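Local atomic coordinates of ribonucleoside-diphosphate reductase subunit beta (Streptococcus sanguinis, PDB entry 4N83), a protein that forms the metal-binding beta subunit of a class Ib ribonucleotide reductase, which probably makes deoxyribonucleotides from ribonucleotides for DNA synthesis. Residues A[67-72]-A[155-160]; A[98-103]-A[189-194]. All blocks are in the same frame, centred on the assembly; numbering follows the deposited sequence.

Contact 1 of 2, residues A[67-72]-A[155-160]; sequences TLQSES and FLETFL. With MN (manganese (II) ion), chain I; MN (manganese (II) ion), chain J.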
loop_
_atom_site.group_PDB
_atom_site.type_symbol
_atom_site.label_atom_id
_atom_site.label_comp_id
_atom_site.label_asym_id
_atom_site.label_seq_id
_atom_site.Cartn_x
_atom_site.Cartn_y
_atom_site.Cartn_z
ATOM N N THR A 67 -0.124 11.064 8.201
ATOM C CA THR A 67 -1.507 10.581 8.210
ATOM C C THR A 67 -2.263 11.157 7.014
ATOM O O THR A 67 -3.038 10.457 6.362
ATOM C CB THR A 67 -2.247 10.988 9.501
ATOM O OG1 THR A 67 -1.460 10.627 10.642
ATOM C CG2 THR A 67 -3.608 10.301 9.589
ATOM N N LEU A 68 -2.037 12.442 6.748
ATOM C CA LEU A 68 -2.626 13.127 5.597
ATOM C C LEU A 68 -2.275 12.434 4.281
ATOM O O LEU A 68 -3.125 12.296 3.401
ATOM C CB LEU A 68 -2.148 14.584 5.555
ATOM C CG LEU A 68 -2.570 15.442 4.360
ATOM C CD1 LEU A 68 -4.079 15.622 4.330
ATOM C CD2 LEU A 68 -1.869 16.790 4.407
ATOM N N GLN A 69 -1.020 12.006 4.159
ATOM C CA GLN A 69 -0.529 11.373 2.935
ATOM C C GLN A 69 -1.070 9.955 2.743
ATOM O O GLN A 69 -1.489 9.595 1.641
ATOM C CB GLN A 69 1.005 11.353 2.916
ATOM C CG GLN A 69 1.648 12.714 2.690
ATOM C CD GLN A 69 1.538 13.189 1.252
ATOM O OE1 GLN A 69 2.486 13.080 0.475
ATOM N NE2 GLN A 69 0.376 13.718 0.891
ATOM N N SER A 70 -1.061 9.158 3.810
ATOM C CA SER A 70 -1.477 7.755 3.728
ATOM C C SER A 70 -2.958 7.579 3.378
ATOM O O SER A 70 -3.317 6.690 2.607
ATOM C CB SER A 70 -1.169 7.022 5.040
ATOM O OG SER A 70 -1.930 7.532 6.122
ATOM N N GLU A 71 -3.807 8.434 3.940
ATOM C CA GLU A 71 -5.255 8.286 3.801
ATOM C C GLU A 71 -5.790 8.904 2.503
ATOM O O GLU A 71 -6.449 8.217 1.718
ATOM C CB GLU A 71 -5.964 8.882 5.024
ATOM C CG GLU A 71 -5.591 8.193 6.336
ATOM C CD GLU A 71 -6.233 8.825 7.560
ATOM O OE1 GLU A 71 -6.958 9.832 7.417
ATOM O OE2 GLU A 71 -6.007 8.310 8.678
ATOM N N SER A 72 -5.496 10.186 2.281
ATOM C CA SER A 72 -6.038 10.931 1.132
ATOM C C SER A 72 -4.994 11.402 0.114
ATOM O O SER A 72 -5.320 11.594 -1.058
ATOM C CB SER A 72 -6.834 12.147 1.623
ATOM O OG SER A 72 -5.977 13.157 2.129
ATOM N N PHE A 155 6.388 19.436 -2.378
ATOM C CA PHE A 155 6.622 20.509 -1.404
ATOM C C PHE A 155 6.436 20.004 0.023
ATOM O O PHE A 155 7.200 20.365 0.917
ATOM C CB PHE A 155 5.672 21.697 -1.621
ATOM C CG PHE A 155 6.100 22.657 -2.702
ATOM C CD1 PHE A 155 7.435 23.023 -2.865
ATOM C CD2 PHE A 155 5.147 23.240 -3.529
ATOM C CE1 PHE A 155 7.808 23.919 -3.853
ATOM C CE2 PHE A 155 5.516 24.140 -4.514
ATOM C CZ PHE A 155 6.847 24.478 -4.678
ATOM N N LEU A 156 5.411 19.181 0.227
ATOM C CA LEU A 156 5.085 18.666 1.553
ATOM C C LEU A 156 6.263 17.911 2.158
ATOM O O LEU A 156 6.835 18.340 3.159
ATOM C CB LEU A 156 3.849 17.758 1.488
ATOM C CG LEU A 156 3.400 17.040 2.766
ATOM C CD1 LEU A 156 3.269 18.011 3.929
ATOM C CD2 LEU A 156 2.087 16.312 2.522
ATOM N N GLU A 157 6.643 16.810 1.518
ATOM C CA GLU A 157 7.576 15.851 2.111
ATOM C C GLU A 157 9.055 16.079 1.777
ATOM O O GLU A 157 9.925 15.564 2.481
ATOM C CB GLU A 157 7.154 14.434 1.724
ATOM C CG GLU A 157 5.746 14.101 2.187
ATOM C CD GLU A 157 5.345 12.678 1.871
ATOM O OE1 GLU A 157 5.301 12.323 0.674
ATOM O OE2 GLU A 157 5.074 11.918 2.821
ATOM N N THR A 158 9.340 16.845 0.723
ATOM C CA THR A 158 10.725 17.136 0.322
ATOM C C THR A 158 11.255 18.448 0.916
ATOM O O THR A 158 12.469 18.652 0.972
ATOM C CB THR A 158 10.871 17.210 -1.215
ATOM O OG1 THR A 158 10.003 16.254 -1.836
ATOM C CG2 THR A 158 12.312 16.942 -1.645
ATOM N N PHE A 159 10.353 19.324 1.364
ATOM C CA PHE A 159 10.720 20.684 1.776
ATOM C C PHE A 159 10.261 21.023 3.201
ATOM O O PHE A 159 11.095 21.217 4.088
ATOM C CB PHE A 159 10.190 21.694 0.737
ATOM C CG PHE A 159 9.801 23.035 1.305
ATOM C CD1 PHE A 159 10.746 23.861 1.901
ATOM C CD2 PHE A 159 8.486 23.480 1.221
ATOM C CE1 PHE A 159 10.383 25.094 2.417
ATOM C CE2 PHE A 159 8.120 24.713 1.733
ATOM C CZ PHE A 159 9.070 25.521 2.333
ATOM N N LEU A 160 8.949 21.087 3.420
ATOM C CA LEU A 160 8.402 21.550 4.705
ATOM C C LEU A 160 8.275 20.451 5.770
ATOM O O LEU A 160 7.897 20.732 6.911
ATOM C CB LEU A 160 7.067 22.281 4.499
ATOM C CG LEU A 160 5.874 21.524 3.897
ATOM C CD1 LEU A 160 5.054 20.818 4.970
ATOM C CD2 LEU A 160 4.996 22.475 3.094
HETATM MN MN MN I . 5.687 10.596 -0.191
HETATM MN MN MN J . 5.897 10.421 4.534
#

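Contact 2 of 2, residues A[98-103]-A[189-194]; sequences SVHAKS and RDESVH. With MN (manganese (II) ion), chain J; MN (manganese (II) ion), chain I.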
loop_
_atom_site.group_PDB
_atom_site.type_symbol
_atom_site.label_atom_id
_atom_site.label_comp_id
_atom_site.label_asym_id
_atom_site.label_seq_id
_atom_site.Cartn_x
_atom_site.Cartn_y
_atom_site.Cartn_z
ATOM N N SER A 98 1.843 5.065 5.619
ATOM C CA SER A 98 1.212 4.592 6.859
ATOM C C SER A 98 2.249 4.095 7.868
ATOM O O SER A 98 2.072 4.267 9.076
ATOM C CB SER A 98 0.182 3.486 6.581
ATOM O OG SER A 98 -1.091 4.032 6.274
ATOM N N VAL A 99 3.319 3.475 7.372
ATOM C CA VAL A 99 4.419 3.025 8.230
ATOM C C VAL A 99 5.108 4.231 8.864
ATOM O O VAL A 99 5.479 4.191 10.038
ATOM C CB VAL A 99 5.455 2.179 7.454
ATOM C CG1 VAL A 99 6.663 1.858 8.326
ATOM C CG2 VAL A 99 4.821 0.891 6.946
ATOM N N HIS A 100 5.269 5.300 8.084
ATOM C CA HIS A 100 5.836 6.549 8.592
ATOM C C HIS A 100 4.947 7.140 9.687
ATOM O O HIS A 100 5.442 7.616 10.709
ATOM C CB HIS A 100 6.017 7.578 7.467
ATOM C CG HIS A 100 6.923 7.126 6.363
ATOM N ND1 HIS A 100 6.996 7.773 5.149
ATOM C CD2 HIS A 100 7.775 6.077 6.280
ATOM C CE1 HIS A 100 7.866 7.152 4.372
ATOM N NE2 HIS A 100 8.353 6.118 5.034
ATOM N N ALA A 101 3.636 7.100 9.468
ATOM C CA ALA A 101 2.671 7.602 10.445
ATOM C C ALA A 101 2.703 6.789 11.742
ATOM O O ALA A 101 2.630 7.357 12.836
ATOM C CB ALA A 101 1.270 7.596 9.851
ATOM N N LYS A 102 2.817 5.468 11.613
ATOM C CA LYS A 102 2.873 4.580 12.777
ATOM C C LYS A 102 4.182 4.724 13.554
ATOM O O LYS A 102 4.170 4.758 14.785
ATOM C CB LYS A 102 2.675 3.115 12.361
ATOM C CG LYS A 102 2.841 2.124 13.507
ATOM C CD LYS A 102 2.479 0.708 13.099
ATOM C CE LYS A 102 2.974 -0.305 14.123
ATOM N NZ LYS A 102 2.410 -0.069 15.480
ATOM N N SER A 103 5.300 4.810 12.835
ATOM C CA SER A 103 6.632 4.853 13.453
ATOM C C SER A 103 6.758 5.887 14.580
ATOM O O SER A 103 7.475 5.656 15.555
ATOM C CB SER A 103 7.707 5.106 12.390
ATOM O OG SER A 103 7.431 6.278 11.648
ATOM N N ARG A 189 14.904 8.493 3.628
ATOM C CA ARG A 189 15.353 7.648 2.520
ATOM C C ARG A 189 14.198 7.305 1.578
ATOM O O ARG A 189 14.369 7.305 0.358
ATOM C CB ARG A 189 15.999 6.359 3.040
ATOM C CG ARG A 189 16.720 5.553 1.967
ATOM C CD ARG A 189 17.319 4.272 2.525
ATOM N NE ARG A 189 16.304 3.269 2.845
ATOM C CZ ARG A 189 16.558 2.078 3.387
ATOM N NH1 ARG A 189 17.803 1.717 3.679
ATOM N NH2 ARG A 189 15.560 1.238 3.640
ATOM N N ASP A 190 13.031 7.010 2.149
ATOM C CA ASP A 190 11.831 6.727 1.357
ATOM C C ASP A 190 11.298 7.981 0.674
ATOM O O ASP A 190 10.963 7.948 -0.511
ATOM C CB ASP A 190 10.724 6.114 2.227
ATOM C CG ASP A 190 10.971 4.654 2.556
ATOM O OD1 ASP A 190 11.617 3.945 1.753
ATOM O OD2 ASP A 190 10.502 4.208 3.624
ATOM N N GLU A 191 11.218 9.079 1.422
ATOM C CA GLU A 191 10.659 10.326 0.896
ATOM C C GLU A 191 11.567 10.996 -0.133
ATOM O O GLU A 191 11.088 11.730 -0.997
ATOM C CB GLU A 191 10.325 11.304 2.031
ATOM C CG GLU A 191 9.202 10.845 2.956
ATOM C CD GLU A 191 7.900 10.540 2.231
ATOM O OE1 GLU A 191 7.697 11.042 1.105
ATOM O OE2 GLU A 191 7.072 9.788 2.785
ATOM N N SER A 192 12.870 10.745 -0.044
ATOM C CA SER A 192 13.811 11.218 -1.059
ATOM C C SER A 192 13.497 10.594 -2.420
ATOM O O SER A 192 13.589 11.261 -3.450
ATOM C CB SER A 192 15.251 10.897 -0.649
ATOM O OG SER A 192 16.175 11.395 -1.599
ATOM N N VAL A 193 13.112 9.318 -2.408
ATOM C CA VAL A 193 12.757 8.591 -3.629
ATOM C C VAL A 193 11.346 8.946 -4.111
ATOM O O VAL A 193 11.092 8.980 -5.318
ATOM C CB VAL A 193 12.865 7.060 -3.427
ATOM C CG1 VAL A 193 12.465 6.314 -4.696
ATOM C CG2 VAL A 193 14.279 6.674 -3.013
ATOM N N HIS A 194 10.431 9.202 -3.175
ATOM C CA HIS A 194 9.063 9.608 -3.522
ATOM C C HIS A 194 9.053 10.935 -4.272
ATOM O O HIS A 194 8.406 11.062 -5.314
ATOM C CB HIS A 194 8.180 9.725 -2.273
ATOM C CG HIS A 194 7.863 8.412 -1.630
ATOM N ND1 HIS A 194 7.573 8.291 -0.288
ATOM C CD2 HIS A 194 7.804 7.160 -2.140
ATOM C CE1 HIS A 194 7.338 7.024 -0.002
ATOM N NE2 HIS A 194 7.472 6.316 -1.108
HETATM MN MN MN J . 5.897 10.421 4.534
HETATM MN MN MN I . 5.687 10.596 -0.191
#

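Contact 1 of 2, residues A[67-72]-A[155-160]
Leu68 opens the contact from helix 49-78, its CD2 lying 4.4 Å from CD2 of Leu156: methyl against methyl, on the side away from the manganese ions. One residue on, Gln69 carries most of the contact on its own helix. Its CG stands beside the backbone N (chi1 -72°) and the chain bends at chi2, which brings the flat end of the side chain over to helix 148-160. There CD2 of Leu156 touches Gln69 CD at 3.4 Å, while toward the metals Gln69 CG lies 3.5 Å from Glu157 OE2. Amide and carboxylate planes stand almost perpendicular, 86° apart. Glu157 itself reaches in from the opposite direction on a chain extended beyond CG and bridges the two metals: OE1 binds one manganese at 2.0 Å and OE2 the other at 2.4 Å. Gln69 therefore borders a carboxylate whose two oxygens are both engaged by metal. Next along, Ser70 OG donates to Thr67 O within its own helix.

The segments run nearly antiparallel, their axes 12.0 Å apart at 160°, a spacing wide enough for long side chains to meet between them. Helix 128-143 flanks the leucine side through Ile137 and Tyr141, helix 84-111 brings Glu97 against Gln69 and Ser70, and Tyr5 of the second subunit packs on Leu68. Behind Glu157, helices 211-240 and 246-263 receive Phe155 and Phe159.

Contact 2 of 2, residues A[98-103]-A[189-194]
His100 reaches from helix 84-111 to Asp190 and Glu191 on helix 178-206, within the ferritin-like helical bundle that holds the dinuclear metal centre of this reductase family. Following its side chain outward, CB lies 4.1 Å from one manganese, and chi1 of -60° sets CG beside the backbone N, letting the ring meet manganese and Asp190. ND1 comes next: that manganese lies at the ring edge, in its plane, at 2.9 Å, long for a coordination bond, although His100 belongs to this ion's site. CE1 packs against Asp190 CB at 3.7 Å and also lies near Glu191 OE2. At the far tip, NE2 donates an almost straight hydrogen bond to Asp190 OD2 (3.2 Å, 171°), using the anti lone pair of a carboxylate only 21° from the ring plane. This second-shell bond would fix the ring's rotation, and Trp30 NE1 grips the same oxygen.

Glu191 bends at chi2 and spans both ions, OE2 binding the manganese beside His100 at 2.2 Å and OE1 the other. His194 belongs to that other ion's site, but as modelled its ND1 stands 3.0 Å from the metal, long for coordination, and donates instead to Glu191 OE1 from above the carboxylate plane.

Both contacts are buried and frame the same two manganese ions; the centres of the two contacts lie about 10 Å apart. They draw on four helices: 49-78 with 148-160 in contact 1, 84-111 with 178-206 in contact 2, and the segments alternate along the chain. Their carboxylates meet where Glu157 OE1 and Glu191 OE1 come within 2.8 Å at a shared manganese, whose positive charge probably offsets the repulsion. Contact 1 pairs its bridging glutamate with leucines and a glutamine; contact 2 is polar, with histidines and a second-shell aspartate. Away from the metals, Ser70 CB packs on Ser98 OG, and both contacts reach the second subunit.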